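Local coordinates for protein glycoside Hydrolase (Bacteroides uniformis, PDB 5T99) that probably hydrolyses terminal beta-galactosidic linkages in agarose-derived oligosaccharides, as a family 2 glycoside hydrolase that binds the inhibitor galacto-isofagomine, at residues L153-G165 against D373-Y387. Residues are numbered along the deposited sequence; the frame is centred on the assembly and turned at random.
Sequences LTPRDLSSRWYPG and DEWTKAKVDNGYHLY. With GIF (D-galacto-isofagomine), chain C.
Arg161, on a loop of the family 2 sugar-binding domain, meets Asp373, on the loop that follows strand 366-370 of the TIM barrel; Arg161 lines the galacto-isofagomine pocket, and Asp373 stands behind it as a second-shell residue that positions its guanidinium. The grip is side-on: NE of Arg161 gives its hydrogen to OD2 of Asp373 at 2.8 Å and NH1 to OD1 at 2.9 Å, both oxygens met on their syn side, with the two planes 38° apart. A bend at chi3 (-62°) swings the guanidinium back toward the carboxylate, while its far edge reaches the ligand, NH1 bonding O2 and NH2 bonding O1, each at 3.0 Å. OD1 of Asp373 is shared: NZ of Lys379 comes to it from the face opposite NH1, and ND2 of Asn416 also bonds it. Lys379 NZ is further held by the backbone carbonyls of Asp373 and Asn416. A leucine in place of Arg161 has no N-H to offer, so the carboxylate of Asp373 would probably be less firmly fixed, left to Lys379 and Asn416, and O1 and O2 of the ligand would lack the donors that Arg161 supplies. The edge of the Trp162 ring backs Asp373, with CH2 3.8 Å from CB.

Farther out, Asn382, in the type I turn from Val380 to Gly383, ties down the other end. Its backbone N donates to O of Leu158 at 2.9 Å. Arg156 crosses it, using NE for a salt bridge to Glu113 and sparing NH1 for a weak bond to Asn382 OD1. On the other branch of that amide, ND2 donates to Asp157 O at 2.8 Å, nearly in line with the C=O bond.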
loop_
_atom_site.group_PDB
_atom_site.type_symbol
_atom_site.label_atom_id
_atom_site.label_comp_id
_atom_site.label_asym_id
_atom_site.label_seq_id
_atom_site.Cartn_x
_atom_site.Cartn_y
_atom_site.Cartn_z
ATOM N N LEU A 153 21.047 1.774 12.188
ATOM C CA LEU A 153 20.193 0.664 11.833
ATOM C C LEU A 153 21.058 -0.574 11.606
ATOM O O LEU A 153 22.046 -0.503 10.879
ATOM C CB LEU A 153 19.419 1.013 10.561
ATOM C CG LEU A 153 18.555 2.275 10.659
ATOM C CD1 LEU A 153 17.964 2.607 9.301
ATOM C CD2 LEU A 153 17.452 2.117 11.689
ATOM N N THR A 154 20.697 -1.702 12.217
ATOM C CA THR A 154 21.432 -2.957 12.008
ATOM C C THR A 154 20.506 -4.060 11.507
ATOM O O THR A 154 20.328 -5.076 12.188
ATOM C CB THR A 154 22.221 -3.403 13.272
ATOM O OG1 THR A 154 21.359 -3.451 14.412
ATOM C CG2 THR A 154 23.365 -2.435 13.561
ATOM N N PRO A 155 19.915 -3.872 10.306
ATOM C CA PRO A 155 19.054 -4.923 9.765
ATOM C C PRO A 155 19.823 -6.223 9.536
ATOM O O PRO A 155 20.954 -6.192 9.037
ATOM C CB PRO A 155 18.570 -4.342 8.430
ATOM C CG PRO A 155 19.589 -3.315 8.071
ATOM C CD PRO A 155 20.005 -2.729 9.383
ATOM N N ARG A 156 19.199 -7.338 9.906
ATOM C CA ARG A 156 19.817 -8.657 9.838
ATOM C C ARG A 156 19.370 -9.404 8.600
ATOM O O ARG A 156 18.279 -9.169 8.082
ATOM C CB ARG A 156 19.427 -9.475 11.064
ATOM C CG ARG A 156 19.837 -8.852 12.384
ATOM C CD ARG A 156 19.563 -9.815 13.524
ATOM N NE ARG A 156 19.722 -9.191 14.837
ATOM C CZ ARG A 156 19.509 -9.807 16.001
ATOM N NH1 ARG A 156 19.131 -11.086 16.031
ATOM N NH2 ARG A 156 19.682 -9.141 17.146
ATOM N N ASP A 157 20.210 -10.325 8.134
ATOM C CA ASP A 157 19.812 -11.212 7.052
ATOM C C ASP A 157 18.801 -12.192 7.636
ATOM O O ASP A 157 18.795 -12.442 8.839
ATOM C CB ASP A 157 21.018 -11.944 6.412
ATOM C CG ASP A 157 20.729 -12.432 4.961
ATOM O OD1 ASP A 157 19.558 -12.416 4.492
ATOM O OD2 ASP A 157 21.694 -12.838 4.273
ATOM N N LEU A 158 17.928 -12.701 6.775
ATOM C CA LEU A 158 16.928 -13.701 7.143
ATOM C C LEU A 158 15.904 -13.160 8.153
ATOM O O LEU A 158 15.439 -13.885 9.033
ATOM C CB LEU A 158 17.619 -14.975 7.646
ATOM C CG LEU A 158 18.735 -15.489 6.723
ATOM C CD1 LEU A 158 19.587 -16.553 7.405
ATOM C CD2 LEU A 158 18.129 -16.002 5.421
ATOM N N SER A 159 15.562 -11.882 7.997
ATOM C CA SER A 159 14.630 -11.189 8.878
ATOM C C SER A 159 13.305 -10.831 8.201
ATOM O O SER A 159 12.429 -10.222 8.841
ATOM C CB SER A 159 15.287 -9.918 9.404
ATOM O OG SER A 159 15.505 -8.991 8.360
ATOM N N SER A 160 13.161 -11.220 6.927
ATOM C CA SER A 160 11.989 -10.883 6.113
ATOM C C SER A 160 11.816 -11.860 4.952
ATOM O O SER A 160 12.780 -12.174 4.279
ATOM C CB SER A 160 12.122 -9.463 5.570
ATOM O OG SER A 160 10.922 -9.072 4.943
ATOM N N ARG A 161 10.590 -12.318 4.715
ATOM C CA ARG A 161 10.280 -13.191 3.569
ATOM C C ARG A 161 10.047 -12.409 2.271
ATOM O O ARG A 161 9.934 -13.001 1.210
ATOM C CB ARG A 161 9.043 -14.047 3.850
ATOM C CG ARG A 161 9.142 -14.875 5.117
ATOM C CD ARG A 161 7.974 -15.832 5.265
ATOM N NE ARG A 161 6.675 -15.150 5.365
ATOM C CZ ARG A 161 5.804 -14.972 4.366
ATOM N NH1 ARG A 161 4.661 -14.342 4.603
ATOM N NH2 ARG A 161 6.042 -15.405 3.134
ATOM N N TRP A 162 9.953 -11.085 2.361
ATOM C CA TRP A 162 9.799 -10.213 1.191
ATOM C C TRP A 162 10.783 -9.068 1.334
ATOM O O TRP A 162 11.405 -8.923 2.380
ATOM C CB TRP A 162 8.364 -9.671 1.108
ATOM C CG TRP A 162 7.945 -8.890 2.322
ATOM C CD1 TRP A 162 8.047 -7.547 2.509
ATOM C CD2 TRP A 162 7.389 -9.421 3.524
ATOM N NE1 TRP A 162 7.575 -7.199 3.751
ATOM C CE2 TRP A 162 7.161 -8.333 4.396
ATOM C CE3 TRP A 162 7.035 -10.706 3.941
ATOM C CZ2 TRP A 162 6.601 -8.491 5.664
ATOM C CZ3 TRP A 162 6.475 -10.866 5.208
ATOM C CH2 TRP A 162 6.264 -9.758 6.052
ATOM N N TYR A 163 10.906 -8.252 0.293
ATOM C CA TYR A 163 11.809 -7.098 0.315
ATOM C C TYR A 163 11.337 -6.076 1.355
ATOM O O TYR A 163 10.247 -5.512 1.209
ATOM C CB TYR A 163 11.862 -6.433 -1.059
ATOM C CG TYR A 163 12.699 -5.187 -1.119
ATOM C CD1 TYR A 163 14.075 -5.276 -1.229
ATOM C CD2 TYR A 163 12.121 -3.919 -1.073
ATOM C CE1 TYR A 163 14.871 -4.143 -1.282
ATOM C CE2 TYR A 163 12.909 -2.773 -1.127
ATOM C CZ TYR A 163 14.291 -2.900 -1.239
ATOM O OH TYR A 163 15.120 -1.811 -1.302
ATOM N N PRO A 164 12.150 -5.837 2.396
ATOM C CA PRO A 164 11.787 -4.860 3.424
ATOM C C PRO A 164 12.258 -3.435 3.164
ATOM O O PRO A 164 11.707 -2.493 3.756
ATOM C CB PRO A 164 12.497 -5.395 4.661
ATOM C CG PRO A 164 13.732 -6.033 4.122
ATOM C CD PRO A 164 13.416 -6.515 2.725
ATOM N N GLY A 165 13.273 -3.279 2.313
ATOM C CA GLY A 165 14.047 -2.035 2.260
ATOM C C GLY A 165 15.018 -1.964 3.432
ATOM O O GLY A 165 15.042 -2.855 4.285
ATOM N N ASP A 373 3.731 -11.012 10.789
ATOM C CA ASP A 373 3.836 -12.204 9.930
ATOM C C ASP A 373 4.210 -13.472 10.712
ATOM O O ASP A 373 4.035 -14.584 10.206
ATOM C CB ASP A 373 4.850 -11.950 8.809
ATOM C CG ASP A 373 4.970 -13.112 7.851
ATOM O OD1 ASP A 373 3.934 -13.537 7.287
ATOM O OD2 ASP A 373 6.106 -13.608 7.668
ATOM N N GLU A 374 4.729 -13.318 11.927
ATOM C CA GLU A 374 4.954 -14.465 12.830
ATOM C C GLU A 374 4.841 -14.014 14.285
ATOM O O GLU A 374 4.997 -12.832 14.573
ATOM C CB GLU A 374 6.324 -15.109 12.565
ATOM C CG GLU A 374 7.510 -14.193 12.824
ATOM C CD GLU A 374 8.853 -14.839 12.510
ATOM O OE1 GLU A 374 9.021 -15.367 11.404
ATOM O OE2 GLU A 374 9.754 -14.798 13.361
ATOM N N TRP A 375 4.569 -14.953 15.192
ATOM C CA TRP A 375 4.378 -14.612 16.598
ATOM C C TRP A 375 5.539 -15.127 17.433
ATOM O O TRP A 375 6.600 -14.530 17.376
ATOM C CB TRP A 375 3.022 -15.094 17.112
ATOM C CG TRP A 375 1.841 -14.470 16.455
ATOM C CD1 TRP A 375 1.806 -13.313 15.727
ATOM C CD2 TRP A 375 0.499 -14.964 16.494
ATOM N NE1 TRP A 375 0.526 -13.065 15.297
ATOM C CE2 TRP A 375 -0.299 -14.060 15.755
ATOM C CE3 TRP A 375 -0.110 -16.085 17.084
ATOM C CZ2 TRP A 375 -1.667 -14.243 15.581
ATOM C CZ3 TRP A 375 -1.469 -16.263 16.918
ATOM C CH2 TRP A 375 -2.236 -15.344 16.168
ATOM N N THR A 376 5.354 -16.209 18.203
ATOM C CA THR A 376 6.442 -16.774 19.015
ATOM C C THR A 376 7.262 -17.792 18.236
ATOM O O THR A 376 8.413 -18.006 18.573
ATOM C CB THR A 376 5.945 -17.440 20.324
ATOM O OG1 THR A 376 5.265 -18.674 20.036
ATOM C CG2 THR A 376 5.025 -16.494 21.106
ATOM N N LYS A 377 6.661 -18.424 17.224
ATOM C CA LYS A 377 7.323 -19.461 16.408
ATOM C C LYS A 377 7.877 -18.853 15.113
ATOM O O LYS A 377 7.144 -18.195 14.367
ATOM C CB LYS A 377 6.339 -20.575 16.038
ATOM C CG LYS A 377 5.786 -21.392 17.199
ATOM C CD LYS A 377 6.783 -22.429 17.710
ATOM C CE LYS A 377 6.127 -23.774 18.053
ATOM N NZ LYS A 377 5.386 -23.717 19.338
ATOM N N ALA A 378 9.156 -19.121 14.843
ATOM C CA ALA A 378 9.894 -18.540 13.705
ATOM C C ALA A 378 9.512 -19.127 12.350
ATOM O O ALA A 378 9.463 -20.341 12.192
ATOM C CB ALA A 378 11.390 -18.737 13.916
ATOM N N LYS A 379 9.235 -18.248 11.389
ATOM C CA LYS A 379 9.226 -18.591 9.966
ATOM C C LYS A 379 10.598 -18.352 9.374
ATOM O O LYS A 379 11.054 -19.153 8.565
ATOM C CB LYS A 379 8.234 -17.745 9.179
ATOM C CG LYS A 379 6.771 -18.024 9.457
ATOM C CD LYS A 379 5.922 -17.076 8.635
ATOM C CE LYS A 379 4.452 -17.391 8.778
ATOM N NZ LYS A 379 3.603 -16.304 8.238
ATOM N N VAL A 380 11.230 -17.234 9.751
ATOM C CA VAL A 380 12.603 -16.912 9.344
ATOM C C VAL A 380 13.454 -16.703 10.587
ATOM O O VAL A 380 12.924 -16.349 11.632
ATOM C CB VAL A 380 12.664 -15.677 8.421
ATOM C CG1 VAL A 380 11.945 -15.968 7.111
ATOM C CG2 VAL A 380 12.078 -14.431 9.084
ATOM N N ASP A 381 14.766 -16.908 10.463
ATOM C CA ASP A 381 15.688 -16.949 11.623
ATOM C C ASP A 381 15.711 -15.691 12.464
ATOM O O ASP A 381 15.785 -15.774 13.682
ATOM C CB ASP A 381 17.131 -17.276 11.184
ATOM C CG ASP A 381 17.354 -18.764 10.920
ATOM O OD1 ASP A 381 18.442 -19.121 10.441
ATOM O OD2 ASP A 381 16.455 -19.588 11.192
ATOM N N ASN A 382 15.653 -14.532 11.812
ATOM C CA ASN A 382 15.668 -13.244 12.505
ATOM C C ASN A 382 14.355 -12.455 12.336
ATOM O O ASN A 382 14.364 -11.222 12.278
ATOM C CB ASN A 382 16.879 -12.435 12.040
ATOM C CG ASN A 382 18.196 -13.103 12.408
ATOM O OD1 ASN A 382 18.497 -13.289 13.586
ATOM N ND2 ASN A 382 18.986 -13.462 11.406
ATOM N N GLY A 383 13.234 -13.182 12.275
ATOM C CA GLY A 383 11.904 -12.588 12.209
ATOM C C GLY A 383 11.418 -12.032 13.546
ATOM O O GLY A 383 12.185 -11.942 14.528
ATOM N N TYR A 384 10.133 -11.665 13.584
ATOM C CA TYR A 384 9.570 -10.960 14.736
ATOM C C TYR A 384 9.563 -11.801 16.032
ATOM O O TYR A 384 9.553 -11.238 17.123
ATOM C CB TYR A 384 8.160 -10.416 14.416
ATOM C CG TYR A 384 7.656 -9.424 15.449
ATOM C CD1 TYR A 384 8.286 -8.194 15.616
ATOM C CD2 TYR A 384 6.568 -9.717 16.270
ATOM C CE1 TYR A 384 7.851 -7.280 16.564
ATOM C CE2 TYR A 384 6.134 -8.804 17.228
ATOM C CZ TYR A 384 6.780 -7.589 17.367
ATOM O OH TYR A 384 6.369 -6.662 18.292
ATOM N N HIS A 385 9.607 -13.131 15.917
ATOM C CA HIS A 385 9.691 -14.015 17.095
ATOM C C HIS A 385 10.829 -13.685 18.079
ATOM O O HIS A 385 10.720 -13.988 19.267
ATOM C CB HIS A 385 9.800 -15.485 16.670
ATOM C CG HIS A 385 11.185 -15.896 16.284
ATOM N ND1 HIS A 385 11.680 -15.736 15.008
ATOM C CD2 HIS A 385 12.192 -16.431 17.017
ATOM C CE1 HIS A 385 12.932 -16.151 14.971
ATOM N NE2 HIS A 385 13.265 -16.591 16.174
ATOM N N LEU A 386 11.909 -13.081 17.592
ATOM C CA LEU A 386 12.959 -12.557 18.474
ATOM C C LEU A 386 12.472 -11.479 19.435
ATOM O O LEU A 386 13.014 -11.328 20.525
ATOM C CB LEU A 386 14.112 -11.975 17.654
ATOM C CG LEU A 386 14.930 -12.964 16.820
ATOM C CD1 LEU A 386 15.897 -12.206 15.912
ATOM C CD2 LEU A 386 15.665 -13.962 17.712
ATOM N N TYR A 387 11.468 -10.717 19.011
ATOM C CA TYR A 387 10.981 -9.563 19.752
ATOM C C TYR A 387 9.605 -9.741 20.369
ATOM O O TYR A 387 9.211 -8.905 21.188
ATOM C CB TYR A 387 10.974 -8.356 18.822
ATOM C CG TYR A 387 12.288 -8.223 18.101
ATOM C CD1 TYR A 387 13.450 -7.888 18.797
ATOM C CD2 TYR A 387 12.386 -8.490 16.737
ATOM C CE1 TYR A 387 14.668 -7.795 18.143
ATOM C CE2 TYR A 387 13.597 -8.389 16.075
ATOM C CZ TYR A 387 14.727 -8.046 16.784
ATOM O OH TYR A 387 15.910 -7.951 16.118
HETATM C C GIF C . 1.841 -15.479 2.355
HETATM N N GIF C . 1.087 -16.512 1.660
HETATM O O GIF C . 2.067 -17.577 -2.497
HETATM C C1 GIF C . 2.408 -14.488 1.357
HETATM O O1 GIF C . 4.281 -15.856 0.731
HETATM C C2 GIF C . 3.129 -15.194 0.212
HETATM O O2 GIF C . 3.318 -13.618 2.027
HETATM C C3 GIF C . 2.225 -16.205 -0.485
HETATM C C4 GIF C . 1.664 -17.205 0.522
HETATM C C5 GIF C . 2.981 -16.939 -1.595
HETATM O O HOH W 1 8.903 -11.662 7.183
#